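Galactose-binding lectin (Enterobacter cloacae subsp. cloacae, PDB 6YF6) probably binds sugars such as galactose and fucose through a calcium ion, this chain being the C-terminal lectin domain of a longer protein. Local coordinates at residues T67-G77 with L99-G110. Sequence-based numbering, arbitrary orientation.
Sequences TWTVKIARIIG and LKQANEWVTLSG
Ile-72 and Val-106 form the last of three hydrogen-bonded pairs, after Trp-68 with Gly-110 and Val-70 with Leu-108, by which strands 65-74 and 106-113 run antiparallel in a four-stranded sheet of this beta-sandwich lectin domain. Each pair exchanges two backbone N-H...O bonds; the straightest runs from Val-106 N to Ile-72 O, at 177°. The outward amides of Thr-69, Lys-71 and Ala-73 lie on the side of strand 135-143, to which these residues hydrogen-bond, so strand 65-74 is bonded along both edges.

Beyond Val-106 the regular ladder ends, and a water accepts from Arg-74 N at 2.9 Å and donates to the carbonyls of Gln-101 and Glu-104. It thereby ties the strand to the type II turn 101-104, where Asn-103 N gives a short direct bond of 2.6 Å to Arg-74 O. At this junction Ala-73 CB lies over the face of the Trp-105 indole, 3.5 Å from the six-membered ring's centroid, while Lys-138 makes a cation-pi contact with the same residue.

On the sandwich interior, Leu-99 CD1 packs 3.6 Å from Ile-72 CG1, the two side chains crossing nearly at right angles. With CG anti to N (chi1 -171°) and the chain extended onward to NE, Arg-74 reaches past Leu-99 to the loop backbone. Leu-99 O, buried beside Arg-74 CD, has no hydrogen-bonding partner. The neighbouring carbonyl is satisfied: Arg-74 NH1 meets a lone pair of Lys-100 O at 3.1 Å, almost within the guanidinium plane.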
loop_
_atom_site.group_PDB
_atom_site.type_symbol
_atom_site.label_atom_id
_atom_site.label_comp_id
_atom_site.label_asym_id
_atom_site.label_seq_id
_atom_site.Cartn_x
_atom_site.Cartn_y
_atom_site.Cartn_z
ATOM N N THR A 67 -7.824 2.189 14.820
ATOM C CA THR A 67 -7.738 2.974 13.594
ATOM C C THR A 67 -7.958 2.044 12.409
ATOM O O THR A 67 -7.174 1.115 12.189
ATOM C CB THR A 67 -6.385 3.680 13.493
ATOM O OG1 THR A 67 -6.248 4.606 14.579
ATOM C CG2 THR A 67 -6.253 4.429 12.173
ATOM N N TRP A 68 -9.022 2.292 11.654
ATOM C CA TRP A 68 -9.406 1.456 10.524
ATOM C C TRP A 68 -9.083 2.203 9.236
ATOM O O TRP A 68 -9.611 3.296 9.003
ATOM C CB TRP A 68 -10.892 1.108 10.614
ATOM C CG TRP A 68 -11.427 0.273 9.491
ATOM C CD1 TRP A 68 -10.708 -0.406 8.550
ATOM C CD2 TRP A 68 -12.807 0.026 9.196
ATOM N NE1 TRP A 68 -11.556 -1.056 7.684
ATOM C CE2 TRP A 68 -12.850 -0.808 8.060
ATOM C CE3 TRP A 68 -14.010 0.431 9.782
ATOM C CZ2 TRP A 68 -14.048 -1.242 7.498
ATOM C CZ3 TRP A 68 -15.202 -0.006 9.222
ATOM C CH2 TRP A 68 -15.211 -0.833 8.093
ATOM N N THR A 69 -8.211 1.622 8.413
ATOM C CA THR A 69 -7.861 2.185 7.116
ATOM C C THR A 69 -8.270 1.223 6.008
ATOM O O THR A 69 -8.191 0.001 6.168
ATOM C CB THR A 69 -6.358 2.497 7.021
ATOM O OG1 THR A 69 -5.588 1.334 7.351
ATOM C CG2 THR A 69 -5.997 3.643 7.970
ATOM N N VAL A 70 -8.728 1.792 4.893
ATOM C CA VAL A 70 -9.202 1.049 3.732
ATOM C C VAL A 70 -8.556 1.678 2.506
ATOM O O VAL A 70 -8.708 2.883 2.275
ATOM C CB VAL A 70 -10.734 1.079 3.603
ATOM C CG1 VAL A 70 -11.180 0.412 2.294
ATOM C CG2 VAL A 70 -11.382 0.405 4.797
ATOM N N LYS A 71 -7.820 0.880 1.741
ATOM C CA LYS A 71 -7.202 1.357 0.510
ATOM C C LYS A 71 -8.184 1.124 -0.629
ATOM O O LYS A 71 -8.574 -0.018 -0.896
ATOM C CB LYS A 71 -5.876 0.648 0.255
ATOM C CG LYS A 71 -4.808 0.993 1.288
ATOM C CD LYS A 71 -3.430 0.514 0.856
ATOM C CE LYS A 71 -2.391 0.753 1.945
ATOM N NZ LYS A 71 -1.157 -0.059 1.737
ATOM N N ILE A 72 -8.581 2.204 -1.297
ATOM C CA ILE A 72 -9.731 2.185 -2.190
ATOM C C ILE A 72 -9.463 3.096 -3.376
ATOM O O ILE A 72 -8.746 4.094 -3.264
ATOM C CB ILE A 72 -11.005 2.616 -1.431
ATOM C CG1 ILE A 72 -12.239 2.480 -2.316
ATOM C CG2 ILE A 72 -10.877 4.053 -0.920
ATOM C CD1 ILE A 72 -13.523 2.493 -1.523
ATOM N N ALA A 73 -10.048 2.745 -4.522
ATOM C CA ALA A 73 -9.867 3.525 -5.736
ATOM C C ALA A 73 -11.098 3.417 -6.621
ATOM O O ALA A 73 -11.703 2.347 -6.734
ATOM C CB ALA A 73 -8.638 3.063 -6.530
ATOM N N ARG A 74 -11.456 4.528 -7.251
ATOM C CA ARG A 74 -12.424 4.474 -8.330
ATOM C C ARG A 74 -11.792 3.803 -9.544
ATOM O O ARG A 74 -10.579 3.874 -9.759
ATOM C CB ARG A 74 -12.906 5.872 -8.702
ATOM C CG ARG A 74 -14.083 5.856 -9.668
ATOM C CD ARG A 74 -14.389 7.239 -10.190
ATOM N NE ARG A 74 -15.706 7.293 -10.813
ATOM C CZ ARG A 74 -16.251 8.394 -11.317
ATOM N NH1 ARG A 74 -15.591 9.544 -11.276
ATOM N NH2 ARG A 74 -17.456 8.342 -11.869
ATOM N N ILE A 75 -12.625 3.132 -10.337
ATOM C CA ILE A 75 -12.199 2.599 -11.621
ATOM C C ILE A 75 -13.142 3.111 -12.698
ATOM O O ILE A 75 -14.260 3.554 -12.423
ATOM C CB ILE A 75 -12.143 1.057 -11.635
ATOM C CG1 ILE A 75 -13.503 0.458 -11.275
ATOM C CG2 ILE A 75 -11.064 0.574 -10.677
ATOM C CD1 ILE A 75 -13.673 -0.985 -11.726
ATOM N N ILE A 76 -12.659 3.062 -13.941
ATOM C CA ILE A 76 -13.432 3.447 -15.118
ATOM C C ILE A 76 -13.627 4.958 -15.137
ATOM O O ILE A 76 -13.258 5.626 -16.110
ATOM C CB ILE A 76 -14.780 2.700 -15.162
ATOM C CG1 ILE A 76 -14.529 1.188 -15.137
ATOM C CG2 ILE A 76 -15.561 3.102 -16.396
ATOM C CD1 ILE A 76 -15.779 0.339 -15.071
ATOM N N GLY A 77 -14.213 5.505 -14.074
ATOM C CA GLY A 77 -14.342 6.943 -13.943
ATOM C C GLY A 77 -15.500 7.563 -14.687
ATOM O O GLY A 77 -15.501 8.779 -14.912
ATOM N N LEU A 99 -15.045 9.139 -4.426
ATOM C CA LEU A 99 -13.942 8.640 -5.238
ATOM C C LEU A 99 -14.048 9.238 -6.632
ATOM O O LEU A 99 -15.087 9.100 -7.291
ATOM C CB LEU A 99 -13.973 7.117 -5.303
ATOM C CG LEU A 99 -14.036 6.396 -3.956
ATOM C CD1 LEU A 99 -14.130 4.893 -4.167
ATOM C CD2 LEU A 99 -12.832 6.750 -3.096
ATOM N N LYS A 100 -12.993 9.894 -7.104
ATOM C CA LYS A 100 -13.094 10.665 -8.338
ATOM C C LYS A 100 -12.133 10.184 -9.430
ATOM O O LYS A 100 -12.608 9.723 -10.453
ATOM C CB LYS A 100 -12.946 12.151 -8.015
ATOM C CG LYS A 100 -13.742 12.590 -6.791
ATOM C CD LYS A 100 -13.248 13.917 -6.241
ATOM C CE LYS A 100 -14.270 15.026 -6.449
ATOM N NZ LYS A 100 -14.140 16.090 -5.418
ATOM N N GLN A 101 -10.824 10.236 -9.224
ATOM C CA GLN A 101 -9.917 9.861 -10.318
ATOM C C GLN A 101 -9.764 8.345 -10.402
ATOM O O GLN A 101 -9.464 7.687 -9.401
ATOM C CB GLN A 101 -8.552 10.519 -10.119
ATOM C CG GLN A 101 -7.587 10.293 -11.270
ATOM C CD GLN A 101 -6.588 11.422 -11.432
ATOM O OE1 GLN A 101 -5.379 11.213 -11.341
ATOM N NE2 GLN A 101 -7.090 12.630 -11.678
ATOM N N ALA A 102 -9.974 7.792 -11.596
ATOM C CA ALA A 102 -9.861 6.351 -11.777
ATOM C C ALA A 102 -8.441 5.891 -11.469
ATOM O O ALA A 102 -7.466 6.509 -11.906
ATOM C CB ALA A 102 -10.249 5.964 -13.204
ATOM N N ASN A 103 -8.332 4.816 -10.691
ATOM C CA ASN A 103 -7.063 4.162 -10.376
ATOM C C ASN A 103 -6.111 5.051 -9.585
ATOM O O ASN A 103 -4.896 4.823 -9.591
ATOM C CB ASN A 103 -6.393 3.658 -11.656
ATOM C CG ASN A 103 -7.309 2.759 -12.458
ATOM O OD1 ASN A 103 -7.712 1.693 -11.990
ATOM N ND2 ASN A 103 -7.667 3.195 -13.659
ATOM N N GLU A 104 -6.635 6.057 -8.891
ATOM C CA GLU A 104 -5.885 6.777 -7.867
ATOM C C GLU A 104 -6.249 6.145 -6.529
ATOM O O GLU A 104 -7.392 6.257 -6.071
ATOM C CB GLU A 104 -6.198 8.270 -7.876
ATOM C CG GLU A 104 -5.685 8.995 -6.640
ATOM C CD GLU A 104 -5.728 10.505 -6.771
ATOM O OE1 GLU A 104 -6.385 11.010 -7.707
ATOM O OE2 GLU A 104 -5.099 11.187 -5.934
ATOM N N TRP A 105 -5.292 5.465 -5.912
ATOM C CA TRP A 105 -5.542 4.760 -4.665
ATOM C C TRP A 105 -5.390 5.732 -3.502
ATOM O O TRP A 105 -4.354 6.389 -3.361
ATOM C CB TRP A 105 -4.604 3.563 -4.533
ATOM C CG TRP A 105 -4.995 2.452 -5.480
ATOM C CD1 TRP A 105 -4.518 2.242 -6.744
ATOM C CD2 TRP A 105 -5.958 1.419 -5.241
ATOM N NE1 TRP A 105 -5.121 1.140 -7.303
ATOM C CE2 TRP A 105 -6.010 0.617 -6.402
ATOM C CE3 TRP A 105 -6.786 1.097 -4.161
ATOM C CZ2 TRP A 105 -6.849 -0.489 -6.508
ATOM C CZ3 TRP A 105 -7.622 -0.003 -4.269
ATOM C CH2 TRP A 105 -7.645 -0.783 -5.435
ATOM N N VAL A 106 -6.438 5.836 -2.689
ATOM C CA VAL A 106 -6.471 6.724 -1.540
ATOM C C VAL A 106 -6.833 5.894 -0.316
ATOM O O VAL A 106 -7.241 4.738 -0.419
ATOM C CB VAL A 106 -7.469 7.887 -1.721
ATOM C CG1 VAL A 106 -7.148 8.675 -2.981
ATOM C CG2 VAL A 106 -8.897 7.361 -1.762
ATOM N N THR A 107 -6.687 6.511 0.851
ATOM C CA THR A 107 -6.975 5.868 2.122
ATOM C C THR A 107 -8.235 6.469 2.725
ATOM O O THR A 107 -8.335 7.689 2.888
ATOM C CB THR A 107 -5.796 6.019 3.088
ATOM O OG1 THR A 107 -4.638 5.398 2.515
ATOM C CG2 THR A 107 -6.106 5.370 4.430
ATOM N N LEU A 108 -9.194 5.608 3.029
ATOM C CA LEU A 108 -10.384 5.966 3.787
ATOM C C LEU A 108 -10.150 5.516 5.223
ATOM O O LEU A 108 -9.876 4.335 5.464
ATOM C CB LEU A 108 -11.616 5.299 3.184
ATOM C CG LEU A 108 -12.925 5.366 3.968
ATOM C CD1 LEU A 108 -13.464 6.783 4.063
ATOM C CD2 LEU A 108 -13.929 4.445 3.301
ATOM N N SER A 109 -10.249 6.458 6.168
ATOM C CA SER A 109 -9.840 6.233 7.544
ATOM C C SER A 109 -10.943 6.618 8.521
ATOM O O SER A 109 -11.715 7.552 8.284
ATOM C CB SER A 109 -8.577 7.045 7.897
ATOM O OG SER A 109 -7.584 6.925 6.895
ATOM N N GLY A 110 -10.993 5.886 9.627
ATOM C CA GLY A 110 -11.814 6.258 10.760
ATOM C C GLY A 110 -11.307 5.553 11.995
ATOM O O GLY A 110 -10.622 4.529 11.911
HETATM O O HOH W 1 -9.746 6.865 -6.767
#